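Local coordinates for protein taurocyamine kinase (Schistosoma mansoni, PDB 4WOD) that reversibly transfers a phosphate group between ATP and the guanidino compound taurocyamine, as a duplicated, magnesium-dependent member of the ATP:guanido phosphotransferase family, at residues Gly58-Asp66 with Phe76-Tyr84; Glu522-Thr531 with Trp564-Asn574. The protein carries 4 engineered substitutions. One frame throughout, in Å; residues are numbered along the deposited sequence.

Contact 1. Residues Gly58-Asp66 with Phe76-Tyr84. With ARG (arginine), chain B.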
loop_
_atom_site.group_PDB
_atom_site.type_symbol
_atom_site.label_atom_id
_atom_site.label_comp_id
_atom_site.label_asym_id
_atom_site.label_seq_id
_atom_site.Cartn_x
_atom_site.Cartn_y
_atom_site.Cartn_z
ATOM N N GLY A 58 -2.742 19.661 0.549
ATOM C CA GLY A 58 -2.435 18.376 1.155
ATOM C C GLY A 58 -3.502 17.924 2.136
ATOM O O GLY A 58 -3.575 16.751 2.490
ATOM N N ALA A 59 -4.332 18.859 2.583
ATOM C CA ALA A 59 -5.379 18.549 3.556
ATOM C C ALA A 59 -6.487 17.709 2.920
ATOM O O ALA A 59 -7.027 18.058 1.876
ATOM C CB ALA A 59 -5.946 19.829 4.142
ATOM N N LEU A 60 -6.833 16.609 3.574
ATOM C CA LEU A 60 -7.844 15.680 3.087
ATOM C C LEU A 60 -9.294 16.102 3.386
ATOM O O LEU A 60 -10.213 15.834 2.606
ATOM C CB LEU A 60 -7.586 14.309 3.705
ATOM C CG LEU A 60 -8.379 13.153 3.115
ATOM C CD1 LEU A 60 -8.019 13.019 1.650
ATOM C CD2 LEU A 60 -8.058 11.867 3.876
ATOM N N LEU A 61 -9.482 16.746 4.529
ATOM C CA LEU A 61 -10.809 17.020 5.087
ATOM C C LEU A 61 -11.111 18.511 5.247
ATOM O O LEU A 61 -10.201 19.317 5.364
ATOM C CB LEU A 61 -10.940 16.335 6.450
ATOM C CG LEU A 61 -10.915 14.807 6.407
ATOM C CD1 LEU A 61 -10.991 14.227 7.805
ATOM C CD2 LEU A 61 -12.045 14.275 5.548
ATOM N N PRO A 62 -12.405 18.882 5.244
ATOM C CA PRO A 62 -12.735 20.250 5.656
ATOM C C PRO A 62 -12.570 20.374 7.168
ATOM O O PRO A 62 -12.165 19.403 7.826
ATOM C CB PRO A 62 -14.210 20.405 5.267
ATOM C CG PRO A 62 -14.757 18.948 5.315
ATOM C CD PRO A 62 -13.586 18.112 4.811
ATOM N N ARG A 63 -12.916 21.524 7.725
ATOM C CA ARG A 63 -13.092 21.584 9.169
ATOM C C ARG A 63 -14.508 22.066 9.416
ATOM O O ARG A 63 -15.334 22.035 8.510
ATOM C CB ARG A 63 -12.024 22.478 9.823
ATOM C CG ARG A 63 -10.565 21.997 9.557
ATOM C CD ARG A 63 -10.238 20.644 10.269
ATOM N NE ARG A 63 -8.832 20.220 10.152
ATOM C CZ ARG A 63 -8.319 19.547 9.129
ATOM N NH1 ARG A 63 -9.075 19.211 8.085
ATOM N NH2 ARG A 63 -7.031 19.203 9.140
ATOM N N SER A 64 -14.815 22.500 10.628
ATOM C CA SER A 64 -16.169 22.963 10.895
ATOM C C SER A 64 -16.135 24.317 11.572
ATOM O O SER A 64 -15.393 24.521 12.529
ATOM C CB SER A 64 -16.942 21.942 11.744
ATOM O OG SER A 64 -16.167 21.484 12.833
ATOM N N CYS A 65 -16.939 25.234 11.044
ATOM C CA CYS A 65 -17.065 26.578 11.589
ATOM C C CYS A 65 -17.574 26.571 13.032
ATOM O O CYS A 65 -17.223 27.440 13.830
ATOM C CB CYS A 65 -17.994 27.406 10.696
ATOM S SG CYS A 65 -19.664 26.724 10.396
ATOM N N ASP A 66 -18.413 25.591 13.351
ATOM C CA ASP A 66 -18.907 25.376 14.711
ATOM C C ASP A 66 -19.592 24.015 14.717
ATOM O O ASP A 66 -19.708 23.382 13.671
ATOM C CB ASP A 66 -19.883 26.475 15.148
ATOM C CG ASP A 66 -21.072 26.611 14.208
ATOM O OD1 ASP A 66 -21.967 25.739 14.222
ATOM O OD2 ASP A 66 -21.123 27.611 13.462
ATOM N N PHE A 76 -23.277 17.836 2.466
ATOM C CA PHE A 76 -21.838 17.884 2.227
ATOM C C PHE A 76 -21.083 17.042 3.255
ATOM O O PHE A 76 -20.311 16.150 2.896
ATOM C CB PHE A 76 -21.350 19.343 2.252
ATOM C CG PHE A 76 -19.848 19.502 2.277
ATOM C CD1 PHE A 76 -19.086 19.275 1.133
ATOM C CD2 PHE A 76 -19.195 19.912 3.443
ATOM C CE1 PHE A 76 -17.694 19.429 1.156
ATOM C CE2 PHE A 76 -17.789 20.070 3.478
ATOM C CZ PHE A 76 -17.043 19.830 2.334
ATOM N N PHE A 77 -21.299 17.322 4.540
ATOM C CA PHE A 77 -20.509 16.638 5.577
ATOM C C PHE A 77 -20.805 15.138 5.685
ATOM O O PHE A 77 -19.892 14.364 5.979
ATOM C CB PHE A 77 -20.719 17.298 6.948
ATOM C CG PHE A 77 -19.866 18.521 7.168
ATOM C CD1 PHE A 77 -18.524 18.396 7.515
ATOM C CD2 PHE A 77 -20.398 19.792 7.016
ATOM C CE1 PHE A 77 -17.725 19.525 7.711
ATOM C CE2 PHE A 77 -19.605 20.927 7.219
ATOM C CZ PHE A 77 -18.255 20.784 7.565
ATOM N N ASP A 78 -22.061 14.728 5.483
ATOM C CA ASP A 78 -22.390 13.300 5.578
ATOM C C ASP A 78 -21.664 12.536 4.474
ATOM O O ASP A 78 -21.176 11.422 4.681
ATOM C CB ASP A 78 -23.898 13.064 5.494
ATOM C CG ASP A 78 -24.557 13.078 6.859
ATOM O OD1 ASP A 78 -23.853 13.395 7.844
ATOM O OD2 ASP A 78 -25.771 12.784 6.952
ATOM N N ALA A 79 -21.563 13.166 3.312
ATOM C CA ALA A 79 -20.839 12.567 2.204
ATOM C C ALA A 79 -19.360 12.428 2.550
ATOM O O ALA A 79 -18.771 11.355 2.354
ATOM C CB ALA A 79 -21.031 13.391 0.939
ATOM N N VAL A 80 -18.764 13.492 3.097
ATOM C CA VAL A 80 -17.352 13.468 3.482
ATOM C C VAL A 80 -17.070 12.424 4.573
ATOM O O VAL A 80 -16.074 11.691 4.529
ATOM C CB VAL A 80 -16.894 14.875 3.976
ATOM C CG1 VAL A 80 -15.538 14.808 4.652
ATOM C CG2 VAL A 80 -16.890 15.879 2.816
ATOM N N ILE A 81 -17.951 12.383 5.561
ATOM C CA ILE A 81 -17.773 11.529 6.732
ATOM C C ILE A 81 -17.926 10.061 6.357
ATOM O O ILE A 81 -17.100 9.226 6.739
ATOM C CB ILE A 81 -18.782 11.918 7.847
ATOM C CG1 ILE A 81 -18.389 13.261 8.472
ATOM C CG2 ILE A 81 -18.869 10.835 8.919
ATOM C CD1 ILE A 81 -19.524 13.923 9.261
ATOM N N ALA A 82 -18.978 9.752 5.596
ATOM C CA ALA A 82 -19.213 8.394 5.108
ATOM C C ALA A 82 -18.009 7.889 4.308
ATOM O O ALA A 82 -17.579 6.762 4.471
ATOM C CB ALA A 82 -20.488 8.335 4.260
ATOM N N ASP A 83 -17.448 8.754 3.478
ATOM C CA ASP A 83 -16.273 8.423 2.690
ATOM C C ASP A 83 -15.021 8.172 3.561
ATOM O O ASP A 83 -14.407 7.090 3.484
ATOM C CB ASP A 83 -16.026 9.549 1.676
ATOM C CG ASP A 83 -15.123 9.124 0.527
ATOM O OD1 ASP A 83 -14.138 8.392 0.767
ATOM O OD2 ASP A 83 -15.401 9.531 -0.627
ATOM N N TYR A 84 -14.652 9.155 4.391
ATOM C CA TYR A 84 -13.451 9.065 5.222
ATOM C C TYR A 84 -13.496 7.905 6.211
ATOM O O TYR A 84 -12.503 7.185 6.407
ATOM C CB TYR A 84 -13.225 10.374 5.997
ATOM C CG TYR A 84 -11.944 10.348 6.808
ATOM C CD1 TYR A 84 -10.717 10.620 6.216
ATOM C CD2 TYR A 84 -11.964 10.032 8.157
ATOM C CE1 TYR A 84 -9.546 10.579 6.958
ATOM C CE2 TYR A 84 -10.809 9.991 8.893
ATOM C CZ TYR A 84 -9.609 10.266 8.294
ATOM O OH TYR A 84 -8.465 10.218 9.048
HETATM N N ARG B . -7.315 13.804 7.729
HETATM C CA ARG B . -7.192 15.207 8.016
HETATM C C ARG B . -6.848 16.133 6.864
HETATM O O ARG B . -5.891 15.859 6.099
HETATM C CB ARG B . -6.282 15.431 9.167
HETATM C CG ARG B . -6.971 15.241 10.476
HETATM C CD ARG B . -7.033 16.581 11.112
HETATM N NE ARG B . -7.672 16.491 12.391
HETATM C CZ ARG B . -7.179 17.022 13.473
HETATM N NH1 ARG B . -7.810 16.909 14.603
HETATM N NH2 ARG B . -6.035 17.646 13.417
HETATM O OXT ARG B . -7.646 17.081 6.838
#
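Leu61 and Pro62 rest on Val80 and the aromatic side chains of helix 74-84 in an apolar loop-on-helix contact, which backs the guanidino-substrate pocket in the small N-terminal domain of the first repeat. Leu61 divides its two methyls: CD2 meets Val80 CG1 at 3.6 Å, while CD1 lies over the centre of the Tyr84 ring face, 3.9 Å from the centroid, a CH-pi contact. Leu60 CD2 comes instead to the edge of that ring. Pro62 touches three residues of the helix; its CG reaches Phe76 CE2 at 3.7 Å and also touches Phe77, and its CD comes up against Val80 CG1. The Phe77 ring turns its edge to Arg63 O, with CZ 3.3 Å away.

No hydrogen bond links the two segments; three of the loop's donor groups hold the bound arginine. Leu60 N binds its O at 2.8 Å, nearly straight (168°), and Leu61 N and Arg63 NH1 both bind its OXT. Arg63 is bent at chi2 (-68°), which folds the guanidinium back beside the loop, its edge to Leu61 C and one face toward the ligand's CD; NH1 also bonds Pro62 O at 3.1 Å. The ligand carboxylate is thus gripped by backbone and side chain together, while Glu222 holds the ligand from the catalytic domain.

Helix 22-26 covers Leu61 and Pro62, helix 46-55 packs on Phe76 and Phe77, and helix 69-72 lies against Phe77 and Ser64.

Contact 2. Residues Glu522-Thr531 with Trp564-Asn574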
loop_
_atom_site.group_PDB
_atom_site.type_symbol
_atom_site.label_atom_id
_atom_site.label_comp_id
_atom_site.label_asym_id
_atom_site.label_seq_id
_atom_site.Cartn_x
_atom_site.Cartn_y
_atom_site.Cartn_z
ATOM N N GLU A 522 19.769 -3.163 -35.595
ATOM C CA GLU A 522 18.356 -3.137 -35.228
ATOM C C GLU A 522 18.143 -3.098 -33.706
ATOM O O GLU A 522 17.127 -2.605 -33.211
ATOM C CB GLU A 522 17.654 -4.364 -35.813
ATOM C CG GLU A 522 16.146 -4.299 -35.740
ATOM C CD GLU A 522 15.483 -5.339 -36.627
ATOM O OE1 GLU A 522 16.189 -6.279 -37.067
ATOM O OE2 GLU A 522 14.261 -5.207 -36.886
ATOM N N HIS A 523 19.103 -3.627 -32.967
ATOM C CA HIS A 523 18.954 -3.746 -31.526
ATOM C C HIS A 523 19.536 -2.543 -30.789
ATOM O O HIS A 523 19.320 -2.395 -29.594
ATOM C CB HIS A 523 19.601 -5.056 -31.053
ATOM C CG HIS A 523 18.973 -6.269 -31.665
ATOM N ND1 HIS A 523 19.437 -6.843 -32.831
ATOM C CD2 HIS A 523 17.893 -6.992 -31.295
ATOM C CE1 HIS A 523 18.671 -7.871 -33.148
ATOM N NE2 HIS A 523 17.724 -7.982 -32.232
ATOM N N ALA A 524 20.268 -1.687 -31.498
ATOM C CA ALA A 524 20.793 -0.475 -30.892
ATOM C C ALA A 524 19.649 0.325 -30.276
ATOM O O ALA A 524 18.557 0.399 -30.857
ATOM C CB ALA A 524 21.545 0.367 -31.928
ATOM N N GLY A 525 19.886 0.885 -29.094
ATOM C CA GLY A 525 18.845 1.602 -28.389
ATOM C C GLY A 525 19.340 2.427 -27.211
ATOM O O GLY A 525 20.521 2.734 -27.105
ATOM N N THR A 526 18.420 2.788 -26.321
ATOM C CA THR A 526 18.723 3.648 -25.177
ATOM C C THR A 526 18.208 3.005 -23.889
ATOM O O THR A 526 17.058 2.571 -23.824
ATOM C CB THR A 526 18.066 5.053 -25.348
ATOM O OG1 THR A 526 18.621 5.714 -26.500
ATOM C CG2 THR A 526 18.273 5.907 -24.122
ATOM N N TYR A 527 19.051 2.939 -22.868
ATOM C CA TYR A 527 18.592 2.473 -21.562
ATOM C C TYR A 527 18.045 3.637 -20.710
ATOM O O TYR A 527 18.705 4.665 -20.546
ATOM C CB TYR A 527 19.725 1.764 -20.820
ATOM C CG TYR A 527 19.316 1.247 -19.462
ATOM C CD1 TYR A 527 18.379 0.228 -19.343
ATOM C CD2 TYR A 527 19.878 1.766 -18.293
ATOM C CE1 TYR A 527 17.999 -0.258 -18.095
ATOM C CE2 TYR A 527 19.500 1.289 -17.047
ATOM C CZ TYR A 527 18.560 0.280 -16.954
ATOM O OH TYR A 527 18.174 -0.196 -15.714
ATOM N N TYR A 528 16.834 3.472 -20.187
ATOM C CA TYR A 528 16.227 4.493 -19.332
ATOM C C TYR A 528 16.096 3.991 -17.901
ATOM O O TYR A 528 15.122 3.313 -17.579
ATOM C CB TYR A 528 14.847 4.909 -19.848
ATOM C CG TYR A 528 14.852 5.400 -21.276
ATOM C CD1 TYR A 528 15.127 6.735 -21.576
ATOM C CD2 TYR A 528 14.611 4.523 -22.331
ATOM C CE1 TYR A 528 15.139 7.189 -22.890
ATOM C CE2 TYR A 528 14.624 4.964 -23.647
ATOM C CZ TYR A 528 14.887 6.296 -23.918
ATOM O OH TYR A 528 14.902 6.727 -25.227
ATOM N N PRO A 529 17.080 4.321 -17.050
ATOM C CA PRO A 529 16.997 3.920 -15.643
ATOM C C PRO A 529 15.830 4.591 -14.944
ATOM O O PRO A 529 15.661 5.807 -15.063
ATOM C CB PRO A 529 18.332 4.391 -15.043
ATOM C CG PRO A 529 18.924 5.341 -16.044
ATOM C CD PRO A 529 18.360 4.977 -17.384
ATOM N N LEU A 530 15.038 3.808 -14.223
ATOM C CA LEU A 530 13.942 4.366 -13.447
ATOM C C LEU A 530 14.440 5.390 -12.401
ATOM O O LEU A 530 13.674 6.261 -11.980
ATOM C CB LEU A 530 13.155 3.232 -12.775
ATOM C CG LEU A 530 11.814 2.816 -13.391
ATOM C CD1 LEU A 530 11.954 2.455 -14.860
ATOM C CD2 LEU A 530 11.157 1.659 -12.623
ATOM N N THR A 531 15.719 5.304 -12.015
ATOM C CA THR A 531 16.304 6.196 -10.999
ATOM C C THR A 531 16.761 7.528 -11.569
ATOM O O THR A 531 16.641 8.543 -10.906
ATOM C CB THR A 531 17.518 5.572 -10.278
ATOM O OG1 THR A 531 18.465 5.095 -11.241
ATOM C CG2 THR A 531 17.085 4.436 -9.409
ATOM N N TRP A 564 12.813 0.733 -4.001
ATOM C CA TRP A 564 12.305 1.346 -5.219
ATOM C C TRP A 564 12.922 2.728 -5.461
ATOM O O TRP A 564 13.111 3.516 -4.518
ATOM C CB TRP A 564 10.786 1.428 -5.121
ATOM C CG TRP A 564 10.108 1.859 -6.368
ATOM C CD1 TRP A 564 9.581 3.089 -6.630
ATOM C CD2 TRP A 564 9.883 1.063 -7.535
ATOM N NE1 TRP A 564 9.041 3.105 -7.894
ATOM C CE2 TRP A 564 9.211 1.874 -8.468
ATOM C CE3 TRP A 564 10.186 -0.253 -7.883
ATOM C CZ2 TRP A 564 8.832 1.408 -9.722
ATOM C CZ3 TRP A 564 9.814 -0.714 -9.131
ATOM C CH2 TRP A 564 9.137 0.115 -10.035
ATOM N N PRO A 565 13.278 3.023 -6.721
ATOM C CA PRO A 565 13.207 2.164 -7.905
ATOM C C PRO A 565 14.595 1.714 -8.356
ATOM O O PRO A 565 14.849 1.622 -9.558
ATOM C CB PRO A 565 12.590 3.097 -8.947
ATOM C CG PRO A 565 13.171 4.474 -8.568
ATOM C CD PRO A 565 13.678 4.384 -7.108
ATOM N N VAL A 566 15.487 1.459 -7.402
ATOM C CA VAL A 566 16.898 1.239 -7.701
ATOM C C VAL A 566 17.122 -0.003 -8.564
ATOM O O VAL A 566 16.540 -1.058 -8.316
ATOM C CB VAL A 566 17.715 1.130 -6.389
ATOM C CG1 VAL A 566 19.179 0.879 -6.681
ATOM C CG2 VAL A 566 17.565 2.406 -5.592
ATOM N N GLY A 567 17.971 0.137 -9.575
ATOM C CA GLY A 567 18.320 -0.955 -10.467
ATOM C C GLY A 567 17.258 -1.374 -11.474
ATOM O O GLY A 567 17.451 -2.371 -12.185
ATOM N N ARG A 568 16.143 -0.638 -11.535
ATOM C CA ARG A 568 15.088 -0.903 -12.510
ATOM C C ARG A 568 15.174 0.042 -13.708
ATOM O O ARG A 568 15.597 1.186 -13.569
ATOM C CB ARG A 568 13.691 -0.755 -11.896
ATOM C CG ARG A 568 13.222 -1.903 -10.999
ATOM C CD ARG A 568 13.888 -1.849 -9.642
ATOM N NE ARG A 568 13.151 -2.630 -8.649
ATOM C CZ ARG A 568 13.224 -2.431 -7.338
ATOM N NH1 ARG A 568 13.989 -1.450 -6.850
ATOM N NH2 ARG A 568 12.514 -3.196 -6.520
ATOM N N GLY A 569 14.735 -0.425 -14.876
ATOM C CA GLY A 569 14.736 0.433 -16.048
ATOM C C GLY A 569 14.145 -0.235 -17.272
ATOM O O GLY A 569 13.833 -1.422 -17.260
ATOM N N ILE A 570 13.981 0.557 -18.327
ATOM C CA ILE A 570 13.459 0.088 -19.590
ATOM C C ILE A 570 14.441 0.461 -20.692
ATOM O O ILE A 570 14.890 1.604 -20.761
ATOM C CB ILE A 570 12.067 0.697 -19.902
ATOM C CG1 ILE A 570 11.064 0.348 -18.792
ATOM C CG2 ILE A 570 11.553 0.206 -21.273
ATOM C CD1 ILE A 570 9.726 1.042 -18.947
ATOM N N PHE A 571 14.754 -0.513 -21.546
ATOM C CA PHE A 571 15.567 -0.313 -22.748
ATOM C C PHE A 571 14.688 -0.528 -23.980
ATOM O O PHE A 571 13.843 -1.412 -23.992
ATOM C CB PHE A 571 16.755 -1.291 -22.767
ATOM C CG PHE A 571 17.538 -1.302 -24.067
ATOM C CD1 PHE A 571 18.599 -0.437 -24.253
ATOM C CD2 PHE A 571 17.227 -2.207 -25.081
ATOM C CE1 PHE A 571 19.327 -0.439 -25.442
ATOM C CE2 PHE A 571 17.956 -2.229 -26.279
ATOM C CZ PHE A 571 19.005 -1.342 -26.454
ATOM N N HIS A 572 14.868 0.282 -25.016
ATOM C CA HIS A 572 14.338 -0.112 -26.309
ATOM C C HIS A 572 15.104 0.542 -27.445
ATOM O O HIS A 572 15.825 1.521 -27.246
ATOM C CB HIS A 572 12.828 0.185 -26.425
ATOM C CG HIS A 572 12.452 1.633 -26.303
ATOM N ND1 HIS A 572 12.918 2.609 -27.161
ATOM C CD2 HIS A 572 11.607 2.259 -25.446
ATOM C CE1 HIS A 572 12.399 3.776 -26.821
ATOM N NE2 HIS A 572 11.598 3.592 -25.786
ATOM N N ASN A 573 14.946 -0.021 -28.637
ATOM C CA ASN A 573 15.550 0.568 -29.820
ATOM C C ASN A 573 14.686 1.746 -30.280
ATOM O O ASN A 573 13.613 2.013 -29.710
ATOM C CB ASN A 573 15.730 -0.478 -30.936
ATOM C CG ASN A 573 14.425 -1.165 -31.353
ATOM O OD1 ASN A 573 13.352 -0.886 -30.823
ATOM N ND2 ASN A 573 14.525 -2.067 -32.333
ATOM N N ASN A 574 15.160 2.484 -31.273
ATOM C CA ASN A 574 14.435 3.676 -31.675
ATOM C C ASN A 574 13.032 3.388 -32.180
ATOM O O ASN A 574 12.084 4.128 -31.862
ATOM C CB ASN A 574 15.212 4.439 -32.745
ATOM C CG ASN A 574 14.620 5.807 -33.007
ATOM O OD1 ASN A 574 13.824 5.987 -33.928
ATOM N ND2 ASN A 574 14.989 6.778 -32.175
HETATM O O HOH W 1 17.367 2.660 -11.981
#
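Tyr528 and Ile570 form a hydrogen-bonded pair at the heart of a two-strand antiparallel ladder, 525-529 with 569-573, at the margin of the catalytic-domain sheet of the second repeat. Tyr528 N gives Ile570 O a 2.8 Å bond, and Ile570 N returns one to Tyr528 O. Beyond the strand, Leu530 N reaches Arg568 O at 2.8 Å, so the pairing runs on into the type II turn Pro565-Arg568.

Packing is tight around Leu530: CD2 lies 3.6 Å from both Trp564 CH2 and Arg568 CB, while CD1 meets Gly569 CA. The Arg568 guanidinium lies with one face against Trp564 CE3 and is held by the carbonyls of Val566, Gly560 and Arg562. Nearby, a water accepts from Thr531 OG1 and donates to Arg568 O. On the Tyr527 face, the Phe571 ring, with CG anti to the backbone N (chi1 171°), lies along Gly525 and turns its edge to His523 O, 3.3 Å from CZ.

Against this buried packing of Leu530 and Phe571 stands the solvent side, at exposed Glu522 and Thr526. His572 N to Thr526 O, a weak 3.4 Å bond, is the loose rung here, although Asn573 ND2 makes a nearly straight bond (171°) to Glu522 O. Thr526 shares its face of the ladder with Tyr528, whose CE2 stands over a face of the His572 ring.

Helix 502-517 covers Tyr527 and Phe571, helix 535-543 covers Tyr528 and His572, and strand 578-582 pairs with 569-573 on its other side.

Overall arrangement
The duplicated kinase illustrates how a duplicated chain is organised by contacts of different span, each local to its own domain. From the N terminus, contact 1 closes a short, largely helical excursion of nine residues within the N-terminal domain of the first repeat, joining the loop after helix 46-55 to helix 74-84. The chain then builds the first catalytic sheet and enters the second repeat before contact 2 opens. Contact 2 closes a longer, 32-residue excursion that includes helices 535-543 and 553-558, and places strand 525-529 at the outer end of the second sheet. The two lie in series, neither nesting nor crossing, with centres 44 Å apart and nearest atoms about 21 Å apart.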